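Local coordinates for short chain dehydrogenase (Salmonella typhi, PDB 3G1T), which is probably an NAD(P)-dependent oxidoreductase of the short-chain dehydrogenase family, built on a Rossmann fold, at residues Asp10-Arg15 against Tyr37-Ile42; Ser144-Leu149 against Met231-Arg236. All coordinates share one frame; numbering follows the deposited sequence.

Contact 1: Asp10-Arg15 against Tyr37-Ile42; sequences DLLQNR and YGATVI
The Schellman motif that ends helix 25-36, with Gly38 as its C-prime residue, is where the loop ahead of the first strand of this Rossmann fold, residues 10-15, meets the start of strand 40-45. Backbone does most of the work. Leu12 N donates to Tyr37 O at 2.9 Å, Asn14 N reaches Gly38 O at 3.1 Å, and Thr40 N donates to Arg15 O at 2.8 Å. Two overlapping beta turns, Asp10-Gln13 (type I) and Leu12-Arg15 (type II), present these groups in order.

With CG anti to the backbone N (chi1 -172°) and a bend at chi2, the Gln13 chain brings its amide over Gly38, OE1 lying 3.4 Å from Gly38 CA. Its NE2 also donates to Asn14 OD1 at 3.2 Å, which probably helps to hold the amide's rotation. On the apolar side, Leu12 CB packs 4.1 Å from Ala39 CB, while Leu11 CB approaches the Tyr37 ring obliquely.

Beyond the two segments, Leu12 fits between Tyr34 of helix 25-36, Ile17 of strand 16-19 and Leu228 of helix 224-231, and the Thr40-Arg15 bond leads directly into the parallel pairing of strands 16-19 and 40-45.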
ATOM      1  N   ASP A  10     -32.571   7.213 -16.618  1.00 16.73           N
ATOM      2  CA  ASP A  10     -31.816   6.547 -17.654  1.00 18.57           C
ATOM      3  C   ASP A  10     -30.390   7.069 -17.740  1.00 17.75           C
ATOM      4  O   ASP A  10     -29.704   6.880 -18.760  1.00 16.49           O
ATOM      5  CB  ASP A  10     -32.526   6.628 -19.014  1.00 21.22           C
ATOM      6  CG  ASP A  10     -32.748   8.012 -19.479  1.00 30.86           C
ATOM      7  OD1 ASP A  10     -32.549   8.952 -18.693  1.00 20.11           O
ATOM      8  OD2 ASP A  10     -33.101   8.136 -20.664  1.00 22.78           O
ATOM      9  N   LEU A  11     -29.893   7.638 -16.628  1.00 15.46           N
ATOM     10  CA  LEU A  11     -28.432   7.999 -16.582  1.00 15.17           C
ATOM     11  C   LEU A  11     -27.487   6.950 -17.163  1.00 15.67           C
ATOM     12  O   LEU A  11     -26.558   7.331 -17.923  1.00 16.32           O
ATOM     13  CB  LEU A  11     -28.021   8.305 -15.137  1.00 15.95           C
ATOM     14  CG  LEU A  11     -26.588   8.836 -14.873  1.00 17.09           C
ATOM     15  CD1 LEU A  11     -26.473  10.298 -15.395  1.00 15.13           C
ATOM     16  CD2 LEU A  11     -26.217   8.693 -13.426  1.00 17.89           C
ATOM     17  N   LEU A  12     -27.671   5.665 -16.784  1.00 14.04           N
ATOM     18  CA  LEU A  12     -26.689   4.615 -17.135  1.00 15.64           C
ATOM     19  C   LEU A  12     -27.178   3.706 -18.289  1.00 14.75           C
ATOM     20  O   LEU A  12     -26.651   2.629 -18.545  1.00 18.30           O
ATOM     21  CB  LEU A  12     -26.357   3.824 -15.826  1.00 13.96           C
ATOM     22  CG  LEU A  12     -25.711   4.721 -14.756  1.00 14.17           C
ATOM     23  CD1 LEU A  12     -25.362   3.716 -13.535  1.00 13.44           C
ATOM     24  CD2 LEU A  12     -24.446   5.537 -15.259  1.00 14.68           C
ATOM     25  N   GLN A  13     -28.189   4.182 -19.020  1.00 16.15           N
ATOM     26  CA  GLN A  13     -28.839   3.314 -20.002  1.00 16.14           C
ATOM     27  C   GLN A  13     -27.828   2.767 -20.975  1.00 16.72           C
ATOM     28  O   GLN A  13     -27.038   3.524 -21.620  1.00 16.38           O
ATOM     29  CB  GLN A  13     -29.911   4.107 -20.763  1.00 16.50           C
ATOM     30  CG  GLN A  13     -30.749   3.208 -21.669  1.00 23.04           C
ATOM     31  CD  GLN A  13     -31.529   2.113 -20.892  1.00 22.59           C
ATOM     32  OE1 GLN A  13     -32.233   2.359 -19.860  1.00 26.72           O
ATOM     33  NE2 GLN A  13     -31.392   0.907 -21.373  1.00 26.44           N
ATOM     34  N   ASN A  14     -27.821   1.445 -21.108  1.00 16.95           N
ATOM     35  CA  ASN A  14     -26.884   0.690 -21.962  1.00 17.59           C
ATOM     36  C   ASN A  14     -25.430   0.707 -21.564  1.00 18.16           C
ATOM     37  O   ASN A  14     -24.592   0.160 -22.323  1.00 20.40           O
ATOM     38  CB  ASN A  14     -26.986   1.064 -23.482  1.00 18.35           C
ATOM     39  CG  ASN A  14     -28.374   1.070 -24.000  1.00 24.72           C
ATOM     40  OD1 ASN A  14     -29.164   0.271 -23.573  1.00 24.53           O
ATOM     41  ND2 ASN A  14     -28.698   1.984 -24.964  1.00 22.89           N
ATOM     42  N   ARG A  15     -25.105   1.222 -20.371  1.00 15.69           N
ATOM     43  CA  ARG A  15     -23.673   1.215 -19.982  1.00 14.33           C
ATOM     44  C   ARG A  15     -23.384  -0.099 -19.292  1.00 14.02           C
ATOM     45  O   ARG A  15     -24.183  -0.559 -18.465  1.00 15.56           O
ATOM     46  CB  ARG A  15     -23.311   2.420 -19.129  1.00 15.85           C
ATOM     47  CG  ARG A  15     -23.640   3.659 -19.918  1.00 21.65           C
ATOM     48  CD  ARG A  15     -22.950   4.814 -19.351  1.00 22.93           C
ATOM     49  NE  ARG A  15     -21.515   4.899 -19.562  1.00 19.72           N
ATOM     50  CZ  ARG A  15     -20.926   5.257 -20.724  1.00 24.89           C
ATOM     51  NH1 ARG A  15     -21.583   5.419 -21.881  1.00 20.06           N
ATOM     52  NH2 ARG A  15     -19.611   5.405 -20.750  1.00 18.70           N
ATOM     53  N   TYR A  37     -30.973   2.266 -12.892  1.00 18.97           N
ATOM     54  CA  TYR A  37     -30.700   3.428 -13.760  1.00 17.83           C
ATOM     55  C   TYR A  37     -30.292   2.994 -15.162  1.00 16.46           C
ATOM     56  O   TYR A  37     -29.646   3.772 -15.836  1.00 15.39           O
ATOM     57  CB  TYR A  37     -29.639   4.389 -13.148  1.00 17.62           C
ATOM     58  CG  TYR A  37     -30.265   5.234 -12.045  1.00 17.33           C
ATOM     59  CD1 TYR A  37     -30.672   6.534 -12.289  1.00 18.22           C
ATOM     60  CD2 TYR A  37     -30.544   4.667 -10.791  1.00 18.75           C
ATOM     61  CE1 TYR A  37     -31.302   7.325 -11.286  1.00 18.16           C
ATOM     62  CE2 TYR A  37     -31.172   5.421  -9.769  1.00 17.96           C
ATOM     63  CZ  TYR A  37     -31.554   6.748 -10.031  1.00 20.26           C
ATOM     64  OH  TYR A  37     -32.159   7.505  -9.023  1.00 19.83           O
ATOM     65  N   GLY A  38     -30.669   1.807 -15.619  1.00 14.44           N
ATOM     66  CA  GLY A  38     -30.498   1.387 -17.058  1.00 15.61           C
ATOM     67  C   GLY A  38     -29.234   0.680 -17.434  1.00 16.13           C
ATOM     68  O   GLY A  38     -29.120   0.174 -18.578  1.00 17.66           O
ATOM     69  N   ALA A  39     -28.329   0.471 -16.449  1.00 13.89           N
ATOM     70  CA  ALA A  39     -27.085  -0.313 -16.738  1.00 14.13           C
ATOM     71  C   ALA A  39     -27.246  -1.746 -17.109  1.00 17.04           C
ATOM     72  O   ALA A  39     -28.192  -2.405 -16.655  1.00 19.44           O
ATOM     73  CB  ALA A  39     -26.091  -0.219 -15.579  1.00 13.74           C
ATOM     74  N   THR A  40     -26.309  -2.254 -17.914  1.00 17.25           N
ATOM     75  CA  THR A  40     -26.159  -3.700 -18.083  1.00 16.31           C
ATOM     76  C   THR A  40     -25.069  -4.136 -17.064  1.00 18.87           C
ATOM     77  O   THR A  40     -23.871  -3.841 -17.226  1.00 19.50           O
ATOM     78  CB  THR A  40     -25.745  -4.089 -19.495  1.00 17.65           C
ATOM     79  OG1 THR A  40     -26.816  -3.783 -20.378  1.00 17.90           O
ATOM     80  CG2 THR A  40     -25.471  -5.634 -19.574  1.00 17.02           C
ATOM     81  N   VAL A  41     -25.510  -4.798 -15.986  1.00 16.96           N
ATOM     82  CA  VAL A  41     -24.603  -5.004 -14.844  1.00 16.63           C
ATOM     83  C   VAL A  41     -24.059  -6.417 -14.993  1.00 17.69           C
ATOM     84  O   VAL A  41     -24.754  -7.297 -15.491  1.00 18.43           O
ATOM     85  CB  VAL A  41     -25.380  -4.786 -13.497  1.00 17.30           C
ATOM     86  CG1 VAL A  41     -24.521  -5.217 -12.320  1.00 24.60           C
ATOM     87  CG2 VAL A  41     -25.798  -3.309 -13.344  1.00 24.57           C
ATOM     88  N   ILE A  42     -22.797  -6.584 -14.638  1.00 16.72           N
ATOM     89  CA  ILE A  42     -22.095  -7.849 -14.572  1.00 17.81           C
ATOM     90  C   ILE A  42     -21.636  -7.938 -13.129  1.00 18.56           C
ATOM     91  O   ILE A  42     -20.972  -7.024 -12.567  1.00 16.20           O
ATOM     92  CB  ILE A  42     -20.874  -7.878 -15.501  1.00 19.70           C
ATOM     93  CG1 ILE A  42     -21.294  -7.639 -16.965  1.00 18.26           C
ATOM     94  CG2 ILE A  42     -20.279  -9.277 -15.542  1.00 17.53           C
ATOM     95  CD1 ILE A  42     -20.035  -7.233 -17.786  1.00 18.97           C
TER

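Contact 2: Ser144-Leu149 against Met231-Arg236; sequences SDAGSL and MGDDSR. With MG (magnesium ion), chain B.
Arg236 sets out with CG between its backbone N and carbonyl carbon (chi1 69°) and bends again at chi3, a course that carries its guanidinium back to the 144-149 segment; Asp145, with a similar first torsion (chi1 68°), turns its carboxylate to the same spot. One face of the guanidinium lies against the methyl of Ala146, where NH2 comes within 3.3 Å of CB, and Asp145 O sits near the guanidinium plane, at its edge.

No direct hydrogen bond crosses the contact; water does the joining. Water 1, in the guanidinium plane, accepts from Arg236 NH1 at 2.9 Å and donates to Asp145 OD2. Water 2 donates to that same OD2 and, at 2.7 Å, to Asp233 OD1, while also binding the magnesium ion. Asp233 thus splits its carboxylate: Asp233 OD2 coordinates the magnesium at 2.1 Å and OD1 receives the metal-bound water. Water 3 is a further ligand of the ion.

Deeper down, on strand 147-152, Met231 lays SD beside Ser148, 4.0 Å from its CB; Ser148 OG bonds to Leu230 O. Asp145 OD1 is taken by a salt bridge to Arg15.

The magnesium ion and the two arginines probably offset the like charges of Asp145 and Asp233, whose OD2 and OD1 stand 4.8 Å apart. Magnesium would also polarise water 2, making it a stronger donor to both carboxylates, so the segments are joined here largely through solvent and charge.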
ATOM      1  N   SER A 144     -14.820   1.949 -24.050  1.00 16.23           N
ATOM      2  CA  SER A 144     -15.907   2.877 -23.676  1.00 14.46           C
ATOM      3  C   SER A 144     -15.709   4.316 -24.247  1.00 16.37           C
ATOM      4  O   SER A 144     -14.558   4.789 -24.364  1.00 16.86           O
ATOM      5  CB  SER A 144     -16.059   2.991 -22.139  1.00 14.63           C
ATOM      6  OG  SER A 144     -17.113   3.884 -21.741  1.00 15.32           O
ATOM      7  N   ASP A 145     -16.805   5.044 -24.522  1.00 15.26           N
ATOM      8  CA  ASP A 145     -16.678   6.483 -24.920  1.00 16.87           C
ATOM      9  C   ASP A 145     -16.289   7.341 -23.693  1.00 19.24           C
ATOM     10  O   ASP A 145     -15.836   8.468 -23.789  1.00 19.73           O
ATOM     11  CB  ASP A 145     -18.039   7.020 -25.485  1.00 16.19           C
ATOM     12  CG  ASP A 145     -19.146   7.125 -24.404  1.00 11.60           C
ATOM     13  OD1 ASP A 145     -19.385   6.091 -23.685  1.00 18.93           O
ATOM     14  OD2 ASP A 145     -19.754   8.241 -24.181  1.00 16.22           O
ATOM     15  N   ALA A 146     -16.494   6.799 -22.498  1.00 17.82           N
ATOM     16  CA  ALA A 146     -16.133   7.505 -21.283  1.00 16.49           C
ATOM     17  C   ALA A 146     -16.097   6.488 -20.108  1.00 15.86           C
ATOM     18  O   ALA A 146     -16.984   6.452 -19.247  1.00 18.69           O
ATOM     19  CB  ALA A 146     -17.129   8.642 -21.029  1.00 19.77           C
ATOM     20  N   GLY A 147     -15.048   5.691 -20.072  1.00 14.49           N
ATOM     21  CA  GLY A 147     -14.962   4.553 -19.102  1.00 15.03           C
ATOM     22  C   GLY A 147     -14.713   5.107 -17.700  1.00 14.74           C
ATOM     23  O   GLY A 147     -14.114   6.181 -17.509  1.00 13.80           O
ATOM     24  N   SER A 148     -15.194   4.378 -16.683  1.00 13.83           N
ATOM     25  CA  SER A 148     -15.016   4.890 -15.259  1.00 14.10           C
ATOM     26  C   SER A 148     -14.620   3.674 -14.368  1.00 15.53           C
ATOM     27  O   SER A 148     -15.331   2.669 -14.334  1.00 14.34           O
ATOM     28  CB  SER A 148     -16.309   5.517 -14.732  1.00 15.65           C
ATOM     29  OG  SER A 148     -16.144   5.956 -13.366  1.00 17.27           O
ATOM     30  N   LEU A 149     -13.457   3.767 -13.751  1.00 13.69           N
ATOM     31  CA  LEU A 149     -12.880   2.676 -12.897  1.00 13.42           C
ATOM     32  C   LEU A 149     -12.864   3.293 -11.461  1.00 16.44           C
ATOM     33  O   LEU A 149     -12.386   4.434 -11.224  1.00 13.73           O
ATOM     34  CB  LEU A 149     -11.445   2.405 -13.382  1.00 13.29           C
ATOM     35  CG  LEU A 149     -10.539   1.507 -12.496  1.00 15.06           C
ATOM     36  CD1 LEU A 149     -11.167   0.118 -12.447  1.00 14.36           C
ATOM     37  CD2 LEU A 149      -9.202   1.407 -13.153  1.00 15.32           C
ATOM     38  N   MET A 231     -20.372   6.855 -12.165  1.00 15.15           N
ATOM     39  CA  MET A 231     -20.486   6.003 -13.371  1.00 15.08           C
ATOM     40  C   MET A 231     -21.112   6.761 -14.570  1.00 14.55           C
ATOM     41  O   MET A 231     -20.932   6.357 -15.714  1.00 18.28           O
ATOM     42  CB  MET A 231     -21.334   4.753 -13.055  1.00 17.09           C
ATOM     43  CG  MET A 231     -20.545   3.645 -12.252  1.00 18.64           C
ATOM     44  SD  MET A 231     -18.979   3.067 -13.031  1.00 12.41           S
ATOM     45  CE  MET A 231     -18.203   2.200 -11.677  1.00 21.75           C
ATOM     46  N   GLY A 232     -21.818   7.860 -14.263  1.00 13.85           N
ATOM     47  CA  GLY A 232     -22.571   8.728 -15.241  1.00 13.63           C
ATOM     48  C   GLY A 232     -21.706   9.824 -15.820  1.00 14.26           C
ATOM     49  O   GLY A 232     -20.627  10.227 -15.290  1.00 13.97           O
ATOM     50  N   ASP A 233     -22.236  10.411 -16.887  1.00 15.77           N
ATOM     51  CA  ASP A 233     -21.400  11.364 -17.597  1.00 17.75           C
ATOM     52  C   ASP A 233     -21.177  12.665 -16.804  1.00 16.93           C
ATOM     53  O   ASP A 233     -20.302  13.453 -17.223  1.00 17.19           O
ATOM     54  CB  ASP A 233     -22.096  11.750 -18.922  1.00 17.39           C
ATOM     55  CG  ASP A 233     -21.965  10.677 -19.972  1.00 16.56           C
ATOM     56  OD1 ASP A 233     -21.155   9.751 -19.827  1.00 17.12           O
ATOM     57  OD2 ASP A 233     -22.721  10.780 -20.982  1.00 16.50           O
ATOM     58  N   ASP A 234     -21.921  12.930 -15.701  1.00 16.57           N
ATOM     59  CA  ASP A 234     -21.758  14.204 -14.922  1.00 19.63           C
ATOM     60  C   ASP A 234     -20.400  14.315 -14.229  1.00 18.45           C
ATOM     61  O   ASP A 234     -19.963  15.407 -13.855  1.00 16.74           O
ATOM     62  CB  ASP A 234     -22.886  14.381 -13.924  1.00 23.88           C
ATOM     63  CG  ASP A 234     -24.258  14.617 -14.630  1.00 40.95           C
ATOM     64  OD1 ASP A 234     -24.287  15.309 -15.681  1.00 26.80           O
ATOM     65  OD2 ASP A 234     -25.306  14.058 -14.223  1.00 28.61           O
ATOM     66  N   SER A 235     -19.732  13.171 -14.104  1.00 17.40           N
ATOM     67  CA  SER A 235     -18.412  13.135 -13.430  1.00 17.39           C
ATOM     68  C   SER A 235     -17.256  13.032 -14.459  1.00 15.94           C
ATOM     69  O   SER A 235     -16.114  12.783 -14.071  1.00 14.78           O
ATOM     70  CB  SER A 235     -18.304  11.911 -12.498  1.00 19.15           C
ATOM     71  OG  SER A 235     -18.440  10.696 -13.224  1.00 17.47           O
ATOM     72  N   ARG A 236     -17.584  13.160 -15.736  1.00 15.20           N
ATOM     73  CA  ARG A 236     -16.596  12.738 -16.767  1.00 16.98           C
ATOM     74  C   ARG A 236     -15.306  13.576 -16.728  1.00 18.24           C
ATOM     75  O   ARG A 236     -14.255  13.121 -17.210  1.00 18.74           O
ATOM     76  CB  ARG A 236     -17.190  12.814 -18.195  1.00 18.46           C
ATOM     77  CG  ARG A 236     -17.434  14.196 -18.684  1.00 20.50           C
ATOM     78  CD  ARG A 236     -18.040  14.116 -20.127  1.00 20.81           C
ATOM     79  NE  ARG A 236     -17.171  13.254 -20.938  1.00 22.09           N
ATOM     80  CZ  ARG A 236     -17.626  12.396 -21.856  1.00 23.58           C
ATOM     81  NH1 ARG A 236     -18.923  12.348 -22.184  1.00 24.72           N
ATOM     82  NH2 ARG A 236     -16.776  11.633 -22.487  1.00 21.37           N
TER
HETATM   83 MG    MG B 259     -23.345   9.453 -22.421  0.50 18.73          MG
HETATM   84  O   HOH W   1     -19.607  10.866 -24.631  1.00 20.48           O
HETATM   85  O   HOH W   2     -21.319   8.754 -22.347  1.00 20.81           O
HETATM   86  O   HOH W   3     -24.059   8.136 -21.120  1.00 12.03           O

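Overall arrangement
From the N terminus, the chain passes through 10-15, forms strand 16-19 and helix 25-36, and returns at 37-42, so contact 1 closes the first beta-alpha unit of the fold. Contact 2 follows in series, without nesting or crossing: it opens at 144-149, after helix 116-142, and closes a much longer excursion through strand 190-196 and helix 224-231 at 231-236. The centres lie 12 Å apart, and the two join directly: the side chains of Arg15 and Leu12 reach the segments of contact 2. Together they link the N-terminal loop, the start of strand 40-45, strand 147-152 of the parallel sheet, and the loop after helix 224-231.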